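Local coordinates for Lin1840 protein (Listeria innocua serovar 6a, PDB 4ZOC) that probably cleaves terminal, non-reducing beta-D-glucosyl residues from beta-glucosides, releasing beta-D-glucose, and takes part in beta-1,2-glucan metabolism, at residues H131-S136 against Q185-V190; P85-A90 against N334-L339. The protein carries 2 engineered substitutions. All coordinates share one frame; numbering follows the deposited sequence.

Contact 1 of 2, residues H131-S136 against Q185-V190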
ATOM      1  N   HIS A 131      39.478  -3.160   1.740  1.00 12.74           N
ATOM      2  CA  HIS A 131      38.205  -3.086   2.462  1.00  9.80           C
ATOM      3  C   HIS A 131      38.008  -4.224   3.453  1.00  8.09           C
ATOM      4  O   HIS A 131      38.208  -5.361   3.122  1.00 10.40           O
ATOM      5  CB  HIS A 131      37.048  -3.107   1.456  1.00 10.31           C
ATOM      6  CG  HIS A 131      37.134  -2.045   0.398  1.00  9.26           C
ATOM      7  ND1 HIS A 131      36.999  -0.697   0.664  1.00  9.04           N
ATOM      8  CD2 HIS A 131      37.403  -2.137  -0.925  1.00  7.51           C
ATOM      9  CE1 HIS A 131      37.144  -0.010  -0.448  1.00  8.60           C
ATOM     10  NE2 HIS A 131      37.407  -0.861  -1.422  1.00  8.70           N
ATOM     11  N   HIS A 132      37.500  -3.888   4.647  1.00  8.99           N
ATOM     12  CA  HIS A 132      37.301  -4.840   5.752  1.00  8.30           C
ATOM     13  C   HIS A 132      35.866  -5.302   5.884  1.00  8.43           C
ATOM     14  O   HIS A 132      35.645  -6.393   6.378  1.00  9.72           O
ATOM     15  CB  HIS A 132      37.641  -4.246   7.090  1.00  7.28           C
ATOM     16  CG  HIS A 132      39.022  -3.648   7.117  1.00 10.26           C
ATOM     17  ND1 HIS A 132      39.358  -2.600   7.930  1.00  9.09           N
ATOM     18  CD2 HIS A 132      40.139  -3.967   6.422  1.00  9.69           C
ATOM     19  CE1 HIS A 132      40.623  -2.255   7.708  1.00 12.11           C
ATOM     20  NE2 HIS A 132      41.134  -3.085   6.824  1.00  9.53           N
ATOM     21  N   VAL A 133      34.914  -4.436   5.556  1.00  8.21           N
ATOM     22  CA  VAL A 133      33.475  -4.706   5.688  1.00  7.47           C
ATOM     23  C   VAL A 133      32.739  -4.337   4.426  1.00  8.26           C
ATOM     24  O   VAL A 133      33.030  -3.313   3.825  1.00  9.74           O
ATOM     25  CB  VAL A 133      32.846  -3.752   6.808  1.00  7.49           C
ATOM     26  CG1 VAL A 133      31.374  -3.968   7.059  1.00  8.12           C
ATOM     27  CG2 VAL A 133      33.569  -3.888   8.109  1.00  8.97           C
ATOM     28  N   THR A 134      31.739  -5.135   4.059  1.00  8.83           N
ATOM     29  CA  THR A 134      30.806  -4.694   3.044  1.00  7.47           C
ATOM     30  C   THR A 134      29.409  -4.510   3.578  1.00  8.01           C
ATOM     31  O   THR A 134      28.940  -5.325   4.386  1.00  7.62           O
ATOM     32  CB  THR A 134      30.757  -5.672   1.846  1.00  7.58           C
ATOM     33  OG1 THR A 134      29.811  -5.179   0.885  1.00  9.16           O
ATOM     34  CG2 THR A 134      30.304  -7.142   2.236  1.00  6.86           C
ATOM     35  N   PHE A 135      28.723  -3.525   3.001  1.00  8.71           N
ATOM     36  CA  PHE A 135      27.338  -3.209   3.336  1.00  8.10           C
ATOM     37  C   PHE A 135      26.380  -4.095   2.521  1.00  7.88           C
ATOM     38  O   PHE A 135      25.640  -3.604   1.622  1.00  7.08           O
ATOM     39  CB  PHE A 135      27.082  -1.770   3.114  1.00  7.49           C
ATOM     40  CG  PHE A 135      27.965  -0.803   3.963  1.00  7.53           C
ATOM     41  CD1 PHE A 135      28.123  -1.011   5.403  1.00  6.61           C
ATOM     42  CD2 PHE A 135      28.596   0.295   3.354  1.00  6.99           C
ATOM     43  CE1 PHE A 135      28.872  -0.163   6.119  1.00  7.16           C
ATOM     44  CE2 PHE A 135      29.285   1.208   4.127  1.00  7.82           C
ATOM     45  CZ  PHE A 135      29.401   0.967   5.505  1.00  7.87           C
ATOM     46  N   SER A 136      26.473  -5.384   2.779  1.00  7.27           N
ATOM     47  CA  SER A 136      25.718  -6.419   2.110  1.00  7.64           C
ATOM     48  C   SER A 136      25.702  -7.644   3.018  1.00  7.41           C
ATOM     49  O   SER A 136      26.630  -7.845   3.806  1.00  6.85           O
ATOM     50  CB  SER A 136      26.371  -6.762   0.743  1.00  8.47           C
ATOM     51  OG  SER A 136      25.826  -7.902   0.110  1.00 10.62           O
ATOM     52  N   GLN A 185      38.564 -13.130   3.071  1.00 11.22           N
ATOM     53  CA  GLN A 185      37.165 -12.937   3.523  1.00 11.51           C
ATOM     54  C   GLN A 185      37.040 -11.621   4.257  1.00 11.67           C
ATOM     55  O   GLN A 185      38.035 -11.025   4.701  1.00  8.94           O
ATOM     56  CB  GLN A 185      36.810 -14.018   4.526  1.00 14.08           C
ATOM     57  CG  GLN A 185      37.103 -15.433   4.147  1.00 19.15           C
ATOM     58  CD  GLN A 185      36.389 -15.920   2.973  1.00 20.67           C
ATOM     59  OE1 GLN A 185      36.844 -16.870   2.369  1.00 33.09           O
ATOM     60  NE2 GLN A 185      35.278 -15.289   2.591  1.00 24.87           N
ATOM     61  N   MET A 186      35.802 -11.135   4.396  1.00 11.60           N
ATOM     62  CA  MET A 186      35.561  -9.836   5.007  1.00  9.71           C
ATOM     63  C   MET A 186      34.278  -9.897   5.842  1.00 10.00           C
ATOM     64  O   MET A 186      33.480 -10.829   5.711  1.00 11.54           O
ATOM     65  CB  MET A 186      35.431  -8.773   3.926  1.00  9.54           C
ATOM     66  CG  MET A 186      34.170  -8.828   3.067  1.00 10.84           C
ATOM     67  SD  MET A 186      34.253  -7.803   1.596  1.00 11.38           S
ATOM     68  CE  MET A 186      34.699  -6.222   2.239  1.00 10.06           C
ATOM     69  N   ALA A 187      34.076  -8.904   6.696  1.00  9.49           N
ATOM     70  CA  ALA A 187      32.839  -8.807   7.463  1.00  7.62           C
ATOM     71  C   ALA A 187      31.680  -8.358   6.568  1.00  7.78           C
ATOM     72  O   ALA A 187      31.803  -7.453   5.730  1.00  7.61           O
ATOM     73  CB  ALA A 187      32.987  -7.884   8.616  1.00  7.67           C
ATOM     74  N   ALA A 188      30.528  -8.973   6.827  1.00  8.46           N
ATOM     75  CA  ALA A 188      29.271  -8.589   6.208  1.00  8.26           C
ATOM     76  C   ALA A 188      28.474  -7.713   7.151  1.00  9.29           C
ATOM     77  O   ALA A 188      28.601  -7.836   8.346  1.00 10.05           O
ATOM     78  CB  ALA A 188      28.500  -9.851   5.826  1.00  8.76           C
ATOM     79  N   CYS A 189      27.642  -6.829   6.597  1.00  9.02           N
ATOM     80  CA  CYS A 189      26.759  -5.977   7.307  1.00  9.21           C
ATOM     81  C   CYS A 189      25.353  -6.122   6.684  1.00  8.81           C
ATOM     82  O   CYS A 189      25.098  -5.690   5.577  1.00  9.32           O
ATOM     83  CB  CYS A 189      27.172  -4.522   7.165  1.00  9.65           C
ATOM     84  SG  CYS A 189      26.154  -3.338   8.003  1.00  9.59           S
ATOM     85  N   VAL A 190      24.462  -6.684   7.468  1.00  7.42           N
ATOM     86  CA  VAL A 190      23.036  -6.879   7.104  1.00  7.94           C
ATOM     87  C   VAL A 190      22.390  -5.522   7.012  1.00  8.25           C
ATOM     88  O   VAL A 190      22.599  -4.723   7.908  1.00  7.13           O
ATOM     89  CB  VAL A 190      22.336  -7.762   8.198  1.00  9.98           C
ATOM     90  CG1 VAL A 190      20.819  -7.755   8.126  1.00  9.97           C
ATOM     91  CG2 VAL A 190      22.781  -9.221   8.088  1.00  8.87           C
TER
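The ring of Phe135 meets Cys189 at its edge: Cys189 SG lies near the ring plane, 5.4 Å from the Phe135 centroid and 81° off the ring normal, a Cys sulfur-aromatic contact made through CD1. CB of Cys189 reaches the same ring carbon, while Met89, Asp91 and Met235 also touch the Phe135 side chain. The other ring, that of His131, leads away from 185-190 to meet the rings of Tyr96 and Tyr412, its NE2 hydrogen-bonded to Tyr96 OH. The backbones pair as parallel strands. Ala187 N bonds to His132 O (3.0 Å), and Thr134 N to Ala187 O (2.9 Å). Beyond Thr134 the ladder changes character, because Phe135 is the centre of an inverse gamma turn. The turn brings two carbonyls to one donor: Cys189 N bonds weakly to Thr134 O and also to Ser136 O (3.1 Å).

Met186 bends at chi3 (-53°) and lays CE against the backbone, 3.6 Å from Thr134 N, its chain crossing the Thr134 side chain at about a right angle. On the other face, Val133 CG2 meets Ala187 CB at 4.1 Å. The two segments lie on neighbouring strands of the TIM barrel: Val133 and Cys189 face inward with Met89 of strand 87-90 and Leu233 of strand 233-236, whereas Thr134 and Ala188 turn outward to Tyr172 of helix 158-173.

Contact 2 of 2, residues P85-A90 against N334-L339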
ATOM      1  N   PRO A  85      43.614   1.239  15.103  1.00 12.75           N
ATOM      2  CA  PRO A  85      43.506   1.395  13.659  1.00 13.67           C
ATOM      3  C   PRO A  85      42.088   1.662  13.222  1.00 12.19           C
ATOM      4  O   PRO A  85      41.144   1.321  13.934  1.00 11.21           O
ATOM      5  CB  PRO A  85      43.942   0.021  13.083  1.00 15.27           C
ATOM      6  CG  PRO A  85      44.452  -0.728  14.215  1.00 18.80           C
ATOM      7  CD  PRO A  85      43.809  -0.163  15.462  1.00 16.72           C
ATOM      8  N   LEU A  86      41.978   2.300  12.070  1.00 10.77           N
ATOM      9  CA  LEU A  86      40.694   2.504  11.387  1.00 11.28           C
ATOM     10  C   LEU A  86      40.128   1.232  10.838  1.00 10.92           C
ATOM     11  O   LEU A  86      40.856   0.335  10.396  1.00  9.92           O
ATOM     12  CB  LEU A  86      40.871   3.469  10.217  1.00 10.49           C
ATOM     13  CG  LEU A  86      41.116   4.928  10.602  1.00 11.96           C
ATOM     14  CD1 LEU A  86      41.728   5.653   9.481  1.00 11.93           C
ATOM     15  CD2 LEU A  86      39.813   5.586  11.012  1.00 12.19           C
ATOM     16  N   VAL A  87      38.790   1.149  10.825  1.00 13.65           N
ATOM     17  CA  VAL A  87      38.136   0.059  10.070  1.00 10.91           C
ATOM     18  C   VAL A  87      37.520   0.662   8.799  1.00  9.20           C
ATOM     19  O   VAL A  87      36.985   1.769   8.856  1.00  9.19           O
ATOM     20  CB  VAL A  87      37.068  -0.759  10.932  1.00 10.50           C
ATOM     21  CG1 VAL A  87      36.016   0.171  11.558  1.00  9.74           C
ATOM     22  CG2 VAL A  87      36.526  -1.888  10.082  1.00 10.46           C
ATOM     23  N   PHE A  88      37.703  -0.026   7.661  1.00  8.21           N
ATOM     24  CA  PHE A  88      37.335   0.440   6.309  1.00  8.13           C
ATOM     25  C   PHE A  88      36.164  -0.376   5.807  1.00  7.77           C
ATOM     26  O   PHE A  88      36.228  -1.623   5.723  1.00  8.95           O
ATOM     27  CB  PHE A  88      38.525   0.240   5.354  1.00  8.43           C
ATOM     28  CG  PHE A  88      39.642   1.253   5.547  1.00  9.77           C
ATOM     29  CD1 PHE A  88      40.539   1.142   6.629  1.00 10.21           C
ATOM     30  CD2 PHE A  88      39.745   2.344   4.688  1.00 12.01           C
ATOM     31  CE1 PHE A  88      41.512   2.101   6.798  1.00  9.43           C
ATOM     32  CE2 PHE A  88      40.746   3.297   4.827  1.00 11.96           C
ATOM     33  CZ  PHE A  88      41.620   3.190   5.910  1.00 10.23           C
ATOM     34  N   MET A  89      35.106   0.327   5.455  1.00  8.50           N
ATOM     35  CA  MET A  89      33.887  -0.282   4.984  1.00  8.32           C
ATOM     36  C   MET A  89      33.506   0.233   3.597  1.00  9.04           C
ATOM     37  O   MET A  89      33.875   1.371   3.197  1.00  8.71           O
ATOM     38  CB  MET A  89      32.772   0.072   5.952  1.00  9.26           C
ATOM     39  CG  MET A  89      33.106  -0.126   7.409  1.00  8.17           C
ATOM     40  SD  MET A  89      31.662  -0.319   8.457  1.00  8.55           S
ATOM     41  CE  MET A  89      32.462  -0.222  10.040  1.00  7.86           C
ATOM     42  N   ALA A  90      32.776  -0.603   2.844  1.00  8.87           N
ATOM     43  CA  ALA A  90      32.441  -0.181   1.474  1.00  9.63           C
ATOM     44  C   ALA A  90      31.178  -0.865   0.999  1.00  8.48           C
ATOM     45  O   ALA A  90      30.763  -1.884   1.559  1.00  7.49           O
ATOM     46  CB  ALA A  90      33.590  -0.528   0.546  1.00  9.11           C
ATOM     47  N   ASN A 334      35.976  -4.522  19.343  1.00 10.94           N
ATOM     48  CA  ASN A 334      35.787  -5.987  19.132  1.00 11.30           C
ATOM     49  C   ASN A 334      35.731  -6.313  17.629  1.00 10.96           C
ATOM     50  O   ASN A 334      36.370  -7.212  17.224  1.00 11.94           O
ATOM     51  CB  ASN A 334      34.504  -6.567  19.780  1.00 12.70           C
ATOM     52  CG  ASN A 334      34.659  -6.840  21.270  1.00 15.80           C
ATOM     53  OD1 ASN A 334      35.764  -6.877  21.781  1.00 15.00           O
ATOM     54  ND2 ASN A 334      33.552  -6.961  21.965  1.00 18.58           N
ATOM     55  N   LEU A 335      35.009  -5.526  16.818  1.00 11.87           N
ATOM     56  CA  LEU A 335      35.053  -5.676  15.347  1.00  9.62           C
ATOM     57  C   LEU A 335      36.469  -5.584  14.805  1.00  9.38           C
ATOM     58  O   LEU A 335      36.893  -6.413  13.967  1.00  9.17           O
ATOM     59  CB  LEU A 335      34.148  -4.652  14.693  1.00  9.37           C
ATOM     60  CG  LEU A 335      34.204  -4.586  13.155  1.00 10.26           C
ATOM     61  CD1 LEU A 335      33.834  -5.903  12.518  1.00 11.44           C
ATOM     62  CD2 LEU A 335      33.330  -3.452  12.623  1.00  9.95           C
ATOM     63  N   LYS A 336      37.202  -4.572  15.288  1.00 10.28           N
ATOM     64  CA  LYS A 336      38.521  -4.351  14.766  1.00 11.18           C
ATOM     65  C   LYS A 336      39.375  -5.537  15.147  1.00 11.34           C
ATOM     66  O   LYS A 336      40.188  -6.030  14.341  1.00 10.04           O
ATOM     67  CB  LYS A 336      39.128  -3.066  15.257  1.00 12.05           C
ATOM     68  CG  LYS A 336      38.399  -1.851  14.772  1.00 13.07           C
ATOM     69  CD  LYS A 336      38.793  -0.532  15.357  1.00 12.22           C
ATOM     70  CE  LYS A 336      38.212   0.545  14.449  1.00 11.21           C
ATOM     71  NZ  LYS A 336      38.530   1.926  14.835  1.00 10.66           N
ATOM     72  N   ASN A 337      39.165  -6.044  16.356  1.00 11.26           N
ATOM     73  CA  ASN A 337      39.909  -7.249  16.818  1.00 12.39           C
ATOM     74  C   ASN A 337      39.587  -8.516  16.032  1.00 12.08           C
ATOM     75  O   ASN A 337      40.496  -9.252  15.667  1.00 11.92           O
ATOM     76  CB  ASN A 337      39.742  -7.417  18.340  1.00 11.99           C
ATOM     77  CG  ASN A 337      40.807  -8.301  18.986  1.00 13.30           C
ATOM     78  OD1 ASN A 337      41.986  -8.334  18.589  1.00 13.41           O
ATOM     79  ND2 ASN A 337      40.391  -8.999  19.997  1.00 13.97           N
ATOM     80  N   ASP A 338      38.296  -8.709  15.709  1.00 12.64           N
ATOM     81  CA  ASP A 338      37.809  -9.778  14.897  1.00 11.02           C
ATOM     82  C   ASP A 338      38.459  -9.780  13.537  1.00 10.83           C
ATOM     83  O   ASP A 338      38.671 -10.839  12.975  1.00 12.52           O
ATOM     84  CB  ASP A 338      36.264  -9.715  14.775  1.00 11.71           C
ATOM     85  CG  ASP A 338      35.545 -10.088  16.082  1.00 15.35           C
ATOM     86  OD1 ASP A 338      36.178 -10.556  17.065  1.00 13.54           O
ATOM     87  OD2 ASP A 338      34.319  -9.955  16.139  1.00 16.97           O
ATOM     88  N   LEU A 339      38.757  -8.592  12.998  1.00 10.36           N
ATOM     89  CA  LEU A 339      39.385  -8.438  11.658  1.00 10.89           C
ATOM     90  C   LEU A 339      40.944  -8.535  11.744  1.00 12.28           C
ATOM     91  O   LEU A 339      41.634  -8.501  10.744  1.00 12.72           O
ATOM     92  CB  LEU A 339      38.969  -7.129  11.036  1.00 11.35           C
ATOM     93  CG  LEU A 339      37.478  -7.013  10.680  1.00 10.70           C
ATOM     94  CD1 LEU A 339      37.083  -5.568  10.598  1.00 11.95           C
ATOM     95  CD2 LEU A 339      37.282  -7.716   9.358  1.00 11.08           C
TER
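Val87 and Lys336 slant across each other, the aliphatic part of the lysine passing over the valine, with Lys336 CE 3.6 Å from Val87 CG1. The two methyls of Val87 divide the work. At chi1 54°, CG1 sits between the backbone N and the carbonyl carbon and takes the lysine, while Val87 CG2 is directed to the leucines, 3.8 Å from Leu339 CD1 and 4.4 Å from Leu335 CD2. Val87 and Leu339 run nearly perpendicular to one another.

Lys336 itself is stretched out beyond CG, which carries its ammonium past Val87 to the residues just before the strand. Lys336 NZ donates to Pro85 O at 2.8 Å, tilted 18° from the carbonyl plane, and the same nitrogen is bonded to Gln21 OE1 and Gly58 O. Three neutral oxygens thus receive hydrogen bonds from the buried ammonium.

These contacts lie at the foot of the TIM barrel, where the axis of 334-338, the end of helix 322-338, runs at 86° to that of strand 87-90, 10.0 Å away at closest approach. Lys336 accordingly draws on chain preceding strands 23-25, 59-61 and 87-90, and Asp338 forms a salt bridge with Lys232, just ahead of strand 233-236. Further into the barrel, Met89 sends its extended thioether chain down to Leu335, with Met89 CE 4.2 Å from Leu335 CD2, and Phe135 and Leu300 also touch the methionine.

In the fold
Both contacts are buried and both use the barrel sheet, in which strands 133-134 and 87-90 are neighbours, yet they illustrate different ways of holding it. Contact 1 works edge to edge in the wall, largely through backbone bonds; contact 2 sets a helix against a strand's beginning by side chains, with a single hydrogen bond across, from lysine to a backbone carbonyl. They join where His132 N probably hydrogen-bonds to Phe88 O (2.8 Å) and Ala90 N to Val133 O (2.9 Å), while the His132 side chain packs on Val87 and Leu339. The centre of contact 1 lies about 14 Å from the chain's centre, that of contact 2 about 24 Å. The Phe135 side chain comes about 8 Å from a bound beta-D-glucopyranose.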